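Local coordinates for protein protoporphyrinogen oxidase (Exiguobacterium sibiricum, PDB 3LOV) that probably oxidises coproporphyrinogen III to coproporphyrin III with molecular oxygen in heme b biosynthesis, using FAD as cofactor, at residues Tyr280-Leu294 with Tyr432-Gly444. Residues are numbered along the deposited sequence; the frame is centred on the assembly and turned at random.
Sequences YVLLTIPHPQVVQLL and YPGIYLAGLAYDG. With FAD (flavin-adenine dinucleotide), chain B.
Strands 280-283 and 435-437 run parallel, their axes 4.6 Å apart, joined by four backbone hydrogen bonds whose donors alternate between the segments, from Val281 N to Gly434 O at one end to Ala438 N to Leu283 O at the other. On the face covered by helix 447-463, Leu282 lays CD1 against Tyr436 CB at 3.7 Å and also meets Ala438. The other face carries Val281, Leu283, Ile435 and Leu437, where helix 287-293 folds back: Val290 CG1 meets Leu437 CD2 at 3.8 Å. With CG anti to its carbonyl carbon (chi1 -53°), Leu294 sets CD2 squarely over the Tyr432 ring, 3.7 Å from the centroid, a CH-pi contact, while the Tyr432 hydroxyl accepts a hydrogen bond from Asp296 N. An alanine in place of Tyr432 would probably open a gap against Leu294 and leave Asp296 N without this acceptor. Water 1 links Tyr442 OH to the carbonyls of Leu283, weakly, and Ile285. Beyond the strands both segments reach FAD: Gln289 OE1 accepts from FAD N6A at 2.8 Å and its NE2 donates to FAD N7A, two bonds holding the adenine, while Gly439 passes close to FAD O1P. These are the two strands beyond 6-10 in the parallel sheet of a Rossmann-type FAD-binding domain, as in flavin-containing amine oxidases.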
loop_
_atom_site.group_PDB
_atom_site.type_symbol
_atom_site.label_atom_id
_atom_site.label_comp_id
_atom_site.label_asym_id
_atom_site.label_seq_id
_atom_site.Cartn_x
_atom_site.Cartn_y
_atom_site.Cartn_z
ATOM N N TYR A 280 -27.945 -1.382 -7.825
ATOM C CA TYR A 280 -26.569 -0.890 -7.910
ATOM C C TYR A 280 -25.660 -1.884 -7.232
ATOM O O TYR A 280 -25.998 -2.412 -6.173
ATOM C CB TYR A 280 -26.471 0.477 -7.267
ATOM C CG TYR A 280 -27.510 1.421 -7.795
ATOM C CD1 TYR A 280 -27.421 1.948 -9.100
ATOM C CD2 TYR A 280 -28.616 1.758 -7.032
ATOM C CE1 TYR A 280 -28.416 2.816 -9.598
ATOM C CE2 TYR A 280 -29.605 2.618 -7.527
ATOM C CZ TYR A 280 -29.498 3.140 -8.797
ATOM O OH TYR A 280 -30.492 3.971 -9.237
ATOM N N VAL A 281 -24.538 -2.183 -7.878
ATOM C CA VAL A 281 -23.551 -3.084 -7.330
ATOM C C VAL A 281 -22.189 -2.373 -7.287
ATOM O O VAL A 281 -21.735 -1.861 -8.326
ATOM C CB VAL A 281 -23.438 -4.373 -8.167
ATOM C CG1 VAL A 281 -22.500 -5.407 -7.465
ATOM C CG2 VAL A 281 -24.819 -4.979 -8.433
ATOM N N LEU A 282 -21.560 -2.338 -6.107
ATOM C CA LEU A 282 -20.180 -1.851 -5.960
ATOM C C LEU A 282 -19.294 -3.049 -5.640
ATOM O O LEU A 282 -19.387 -3.655 -4.558
ATOM C CB LEU A 282 -20.031 -0.710 -4.917
ATOM C CG LEU A 282 -18.631 -0.016 -4.838
ATOM C CD1 LEU A 282 -18.262 0.876 -6.072
ATOM C CD2 LEU A 282 -18.516 0.833 -3.581
ATOM N N LEU A 283 -18.469 -3.425 -6.626
ATOM C CA LEU A 283 -17.475 -4.470 -6.449
ATOM C C LEU A 283 -16.159 -3.896 -5.865
ATOM O O LEU A 283 -15.532 -3.037 -6.467
ATOM C CB LEU A 283 -17.236 -5.229 -7.781
ATOM C CG LEU A 283 -18.479 -5.864 -8.423
ATOM C CD1 LEU A 283 -18.191 -6.498 -9.822
ATOM C CD2 LEU A 283 -19.087 -6.942 -7.475
ATOM N N THR A 284 -15.739 -4.404 -4.700
ATOM C CA THR A 284 -14.523 -3.939 -4.028
ATOM C C THR A 284 -13.595 -5.113 -3.759
ATOM O O THR A 284 -12.626 -4.996 -3.017
ATOM C CB THR A 284 -14.854 -3.146 -2.709
ATOM O OG1 THR A 284 -15.258 -4.025 -1.653
ATOM C CG2 THR A 284 -15.985 -2.140 -2.943
ATOM N N ILE A 285 -13.907 -6.235 -4.406
ATOM C CA ILE A 285 -13.210 -7.490 -4.246
ATOM C C ILE A 285 -12.023 -7.543 -5.229
ATOM O O ILE A 285 -11.905 -6.678 -6.077
ATOM C CB ILE A 285 -14.136 -8.675 -4.528
ATOM C CG1 ILE A 285 -14.559 -8.711 -6.011
ATOM C CG2 ILE A 285 -15.321 -8.645 -3.570
ATOM C CD1 ILE A 285 -15.479 -9.918 -6.352
ATOM N N PRO A 286 -11.144 -8.535 -5.086
ATOM C CA PRO A 286 -9.978 -8.550 -5.973
ATOM C C PRO A 286 -10.381 -8.565 -7.457
ATOM O O PRO A 286 -11.299 -9.295 -7.863
ATOM C CB PRO A 286 -9.272 -9.849 -5.602
ATOM C CG PRO A 286 -9.645 -10.119 -4.147
ATOM C CD PRO A 286 -10.991 -9.457 -3.932
ATOM N N HIS A 287 -9.652 -7.804 -8.251
ATOM C CA HIS A 287 -9.971 -7.585 -9.654
ATOM C C HIS A 287 -10.071 -8.850 -10.581
ATOM O O HIS A 287 -10.867 -8.864 -11.507
ATOM C CB HIS A 287 -9.047 -6.487 -10.237
ATOM C CG HIS A 287 -7.609 -6.891 -10.368
ATOM N ND1 HIS A 287 -6.685 -6.708 -9.359
ATOM C CD2 HIS A 287 -6.937 -7.468 -11.390
ATOM C CE1 HIS A 287 -5.515 -7.177 -9.747
ATOM N NE2 HIS A 287 -5.628 -7.605 -10.990
ATOM N N PRO A 288 -9.315 -9.910 -10.315
ATOM C CA PRO A 288 -9.544 -11.128 -11.124
ATOM C C PRO A 288 -10.906 -11.794 -10.865
ATOM O O PRO A 288 -11.377 -12.542 -11.708
ATOM C CB PRO A 288 -8.424 -12.079 -10.695
ATOM C CG PRO A 288 -7.453 -11.240 -9.878
ATOM C CD PRO A 288 -8.257 -10.101 -9.311
ATOM N N GLN A 289 -11.513 -11.560 -9.705
ATOM C CA GLN A 289 -12.871 -12.013 -9.505
ATOM C C GLN A 289 -13.833 -11.112 -10.233
ATOM O O GLN A 289 -14.867 -11.582 -10.680
ATOM C CB GLN A 289 -13.242 -12.102 -8.030
ATOM C CG GLN A 289 -12.418 -13.115 -7.193
ATOM C CD GLN A 289 -13.007 -13.231 -5.828
ATOM O OE1 GLN A 289 -14.208 -13.442 -5.703
ATOM N NE2 GLN A 289 -12.196 -13.076 -4.794
ATOM N N VAL A 290 -13.496 -9.833 -10.410
ATOM C CA VAL A 290 -14.317 -8.929 -11.222
ATOM C C VAL A 290 -14.431 -9.423 -12.656
ATOM O O VAL A 290 -15.525 -9.484 -13.247
ATOM C CB VAL A 290 -13.772 -7.468 -11.193
ATOM C CG1 VAL A 290 -14.510 -6.594 -12.206
ATOM C CG2 VAL A 290 -13.858 -6.883 -9.758
ATOM N N VAL A 291 -13.296 -9.775 -13.226
ATOM C CA VAL A 291 -13.236 -10.282 -14.594
ATOM C C VAL A 291 -14.116 -11.526 -14.736
ATOM O O VAL A 291 -14.874 -11.620 -15.695
ATOM C CB VAL A 291 -11.789 -10.654 -15.007
ATOM C CG1 VAL A 291 -11.780 -11.434 -16.326
ATOM C CG2 VAL A 291 -10.904 -9.394 -15.035
ATOM N N GLN A 292 -14.038 -12.444 -13.779
ATOM C CA GLN A 292 -14.797 -13.694 -13.860
ATOM C C GLN A 292 -16.298 -13.462 -13.666
ATOM O O GLN A 292 -17.099 -14.093 -14.328
ATOM C CB GLN A 292 -14.360 -14.684 -12.803
ATOM C CG GLN A 292 -13.402 -15.715 -13.266
ATOM C CD GLN A 292 -13.303 -16.835 -12.256
ATOM O OE1 GLN A 292 -13.170 -16.586 -11.054
ATOM N NE2 GLN A 292 -13.388 -18.073 -12.730
ATOM N N LEU A 293 -16.660 -12.583 -12.730
ATOM C CA LEU A 293 -18.063 -12.269 -12.440
ATOM C C LEU A 293 -18.767 -11.482 -13.545
ATOM O O LEU A 293 -20.008 -11.472 -13.610
ATOM C CB LEU A 293 -18.175 -11.470 -11.124
ATOM C CG LEU A 293 -17.866 -12.194 -9.807
ATOM C CD1 LEU A 293 -17.784 -11.141 -8.716
ATOM C CD2 LEU A 293 -18.865 -13.298 -9.442
ATOM N N LEU A 294 -18.005 -10.808 -14.411
ATOM C CA LEU A 294 -18.605 -9.978 -15.472
ATOM C C LEU A 294 -18.185 -10.449 -16.857
ATOM O O LEU A 294 -17.476 -9.741 -17.568
ATOM C CB LEU A 294 -18.275 -8.494 -15.271
ATOM C CG LEU A 294 -18.603 -7.883 -13.904
ATOM C CD1 LEU A 294 -17.927 -6.490 -13.753
ATOM C CD2 LEU A 294 -20.153 -7.812 -13.644
ATOM N N TYR A 432 -22.818 -3.612 -18.085
ATOM C CA TYR A 432 -23.604 -3.809 -16.863
ATOM C C TYR A 432 -23.962 -2.479 -16.191
ATOM O O TYR A 432 -23.394 -2.109 -15.162
ATOM C CB TYR A 432 -22.835 -4.676 -15.890
ATOM C CG TYR A 432 -22.524 -6.080 -16.361
ATOM C CD1 TYR A 432 -21.372 -6.350 -17.166
ATOM C CD2 TYR A 432 -23.311 -7.146 -15.967
ATOM C CE1 TYR A 432 -21.066 -7.630 -17.557
ATOM C CE2 TYR A 432 -22.996 -8.455 -16.355
ATOM C CZ TYR A 432 -21.877 -8.688 -17.137
ATOM O OH TYR A 432 -21.560 -9.978 -17.510
ATOM N N PRO A 433 -24.929 -1.768 -16.759
ATOM C CA PRO A 433 -25.304 -0.494 -16.192
ATOM C C PRO A 433 -25.671 -0.701 -14.737
ATOM O O PRO A 433 -26.298 -1.707 -14.410
ATOM C CB PRO A 433 -26.525 -0.074 -17.013
ATOM C CG PRO A 433 -26.485 -0.893 -18.251
ATOM C CD PRO A 433 -25.803 -2.169 -17.874
ATOM N N GLY A 434 -25.226 0.223 -13.885
ATOM C CA GLY A 434 -25.395 0.115 -12.431
ATOM C C GLY A 434 -24.314 -0.658 -11.659
ATOM O O GLY A 434 -24.421 -0.840 -10.437
ATOM N N ILE A 435 -23.271 -1.114 -12.340
ATOM C CA ILE A 435 -22.203 -1.808 -11.643
ATOM C C ILE A 435 -20.971 -0.922 -11.642
ATOM O O ILE A 435 -20.567 -0.406 -12.679
ATOM C CB ILE A 435 -21.984 -3.227 -12.215
ATOM C CG1 ILE A 435 -23.303 -4.020 -12.096
ATOM C CG2 ILE A 435 -20.827 -3.957 -11.503
ATOM C CD1 ILE A 435 -23.171 -5.501 -12.320
ATOM N N TYR A 436 -20.425 -0.705 -10.442
ATOM C CA TYR A 436 -19.319 0.229 -10.198
ATOM C C TYR A 436 -18.223 -0.563 -9.501
ATOM O O TYR A 436 -18.488 -1.604 -8.871
ATOM C CB TYR A 436 -19.783 1.445 -9.347
ATOM C CG TYR A 436 -20.860 2.289 -10.022
ATOM C CD1 TYR A 436 -22.220 1.949 -9.957
ATOM C CD2 TYR A 436 -20.519 3.409 -10.733
ATOM C CE1 TYR A 436 -23.199 2.727 -10.642
ATOM C CE2 TYR A 436 -21.483 4.194 -11.399
ATOM C CZ TYR A 436 -22.811 3.837 -11.344
ATOM O OH TYR A 436 -23.690 4.646 -12.004
ATOM N N LEU A 437 -16.989 -0.107 -9.684
ATOM C CA LEU A 437 -15.789 -0.722 -9.108
ATOM C C LEU A 437 -15.034 0.247 -8.206
ATOM O O LEU A 437 -14.878 1.418 -8.551
ATOM C CB LEU A 437 -14.829 -1.140 -10.246
ATOM C CG LEU A 437 -15.409 -1.933 -11.396
ATOM C CD1 LEU A 437 -14.395 -2.163 -12.509
ATOM C CD2 LEU A 437 -15.915 -3.269 -10.881
ATOM N N ALA A 438 -14.489 -0.266 -7.099
ATOM C CA ALA A 438 -13.656 0.519 -6.190
ATOM C C ALA A 438 -12.713 -0.390 -5.421
ATOM O O ALA A 438 -12.953 -1.584 -5.261
ATOM C CB ALA A 438 -14.544 1.349 -5.205
ATOM N N GLY A 439 -11.608 0.178 -4.973
ATOM C CA GLY A 439 -10.588 -0.562 -4.284
ATOM C C GLY A 439 -9.186 -0.409 -4.825
ATOM O O GLY A 439 -8.902 0.413 -5.693
ATOM N N LEU A 440 -8.297 -1.239 -4.300
ATOM C CA LEU A 440 -6.860 -1.008 -4.482
ATOM C C LEU A 440 -6.348 -1.248 -5.893
ATOM O O LEU A 440 -5.243 -0.796 -6.219
ATOM C CB LEU A 440 -6.063 -1.821 -3.486
ATOM C CG LEU A 440 -5.657 -3.276 -3.748
ATOM C CD1 LEU A 440 -4.495 -3.522 -2.781
ATOM C CD2 LEU A 440 -6.782 -4.277 -3.527
ATOM N N ALA A 441 -7.142 -1.932 -6.720
ATOM C CA ALA A 441 -6.744 -2.188 -8.122
ATOM C C ALA A 441 -6.813 -0.899 -8.927
ATOM O O ALA A 441 -6.178 -0.772 -10.003
ATOM C CB ALA A 441 -7.677 -3.181 -8.762
ATOM N N TYR A 442 -7.636 0.038 -8.435
ATOM C CA TYR A 442 -8.121 1.122 -9.310
ATOM C C TYR A 442 -7.448 2.472 -9.195
ATOM O O TYR A 442 -6.861 2.952 -10.173
ATOM C CB TYR A 442 -9.645 1.243 -9.199
ATOM C CG TYR A 442 -10.314 -0.119 -9.343
ATOM C CD1 TYR A 442 -10.417 -0.728 -10.591
ATOM C CD2 TYR A 442 -10.806 -0.808 -8.240
ATOM C CE1 TYR A 442 -10.977 -1.980 -10.748
ATOM C CE2 TYR A 442 -11.401 -2.068 -8.395
ATOM C CZ TYR A 442 -11.448 -2.661 -9.631
ATOM O OH TYR A 442 -11.998 -3.917 -9.820
ATOM N N ASP A 443 -7.593 3.113 -8.044
ATOM C CA ASP A 443 -7.265 4.533 -7.893
ATOM C C ASP A 443 -6.146 4.774 -6.831
ATOM O O ASP A 443 -6.169 5.765 -6.112
ATOM C CB ASP A 443 -8.518 5.302 -7.472
ATOM C CG ASP A 443 -9.728 5.013 -8.354
ATOM O OD1 ASP A 443 -9.589 5.088 -9.576
ATOM O OD2 ASP A 443 -10.823 4.725 -7.800
ATOM N N GLY A 444 -5.193 3.850 -6.731
ATOM C CA GLY A 444 -4.131 3.938 -5.734
ATOM C C GLY A 444 -4.265 2.796 -4.763
ATOM O O GLY A 444 -5.356 2.457 -4.331
HETATM P PA FAD B . -9.134 -5.942 0.740
HETATM O O1A FAD B . -8.599 -5.463 2.047
HETATM O O2A FAD B . -8.379 -6.980 -0.002
HETATM O O5B FAD B . -10.619 -6.464 0.972
HETATM C C5B FAD B . -11.303 -7.255 0.034
HETATM C C4B FAD B . -12.493 -7.902 0.754
HETATM O O4B FAD B . -13.354 -8.555 -0.182
HETATM C C3B FAD B . -12.019 -8.914 1.777
HETATM O O3B FAD B . -12.684 -8.757 3.018
HETATM C C2B FAD B . -12.360 -10.217 1.079
HETATM O O2B FAD B . -12.661 -11.243 1.957
HETATM C C1B FAD B . -13.593 -9.855 0.280
HETATM N N9A FAD B . -13.888 -10.728 -0.867
HETATM C C8A FAD B . -13.065 -11.396 -1.748
HETATM N N7A FAD B . -13.812 -12.081 -2.650
HETATM C C5A FAD B . -15.127 -11.858 -2.346
HETATM C C6A FAD B . -16.336 -12.268 -2.914
HETATM N N6A FAD B . -16.363 -13.025 -4.008
HETATM N N1A FAD B . -17.533 -11.858 -2.350
HETATM C C2A FAD B . -17.541 -11.015 -1.264
HETATM N N3A FAD B . -16.343 -10.588 -0.720
HETATM C C4A FAD B . -15.174 -11.018 -1.236
HETATM N N1 FAD B . -1.733 0.803 2.603
HETATM C C2 FAD B . -1.402 1.883 3.375
HETATM O O2 FAD B . -2.010 2.955 3.252
HETATM N N3 FAD B . -0.371 1.783 4.274
HETATM C C4 FAD B . 0.351 0.655 4.417
HETATM O O4 FAD B . 1.230 0.625 5.257
HETATM C C4X FAD B . 0.065 -0.440 3.630
HETATM N N5 FAD B . 0.772 -1.619 3.804
HETATM C C5X FAD B . 0.443 -2.719 3.007
HETATM C C6 FAD B . 1.168 -3.908 3.137
HETATM C C7 FAD B . 0.849 -5.021 2.340
HETATM C C7M FAD B . 1.624 -6.297 2.490
HETATM C C8 FAD B . -0.224 -4.961 1.432
HETATM C C8M FAD B . -0.595 -6.134 0.542
HETATM C C9 FAD B . -0.962 -3.788 1.305
HETATM C C9A FAD B . -0.637 -2.653 2.082
HETATM N N10 FAD B . -1.376 -1.470 1.956
HETATM C C10 FAD B . -1.010 -0.363 2.731
HETATM C "C1'" FAD B . -2.521 -1.306 0.985
HETATM C "C2'" FAD B . -3.849 -1.562 1.739
HETATM O "O2'" FAD B . -3.856 -2.869 2.181
HETATM C "C3'" FAD B . -5.093 -1.333 0.870
HETATM O "O3'" FAD B . -5.213 0.076 0.729
HETATM C "C4'" FAD B . -6.433 -1.844 1.459
HETATM O "O4'" FAD B . -6.337 -2.890 2.407
HETATM C "C5'" FAD B . -7.345 -2.386 0.375
HETATM O "O5'" FAD B . -8.594 -2.691 0.941
HETATM P P FAD B . -9.750 -3.215 0.003
HETATM O O1P FAD B . -9.758 -2.531 -1.339
HETATM O O2P FAD B . -11.088 -3.299 0.696
HETATM O O3P FAD B . -9.307 -4.755 -0.327
HETATM O O HOH W 1 -13.170 -4.522 -7.423
#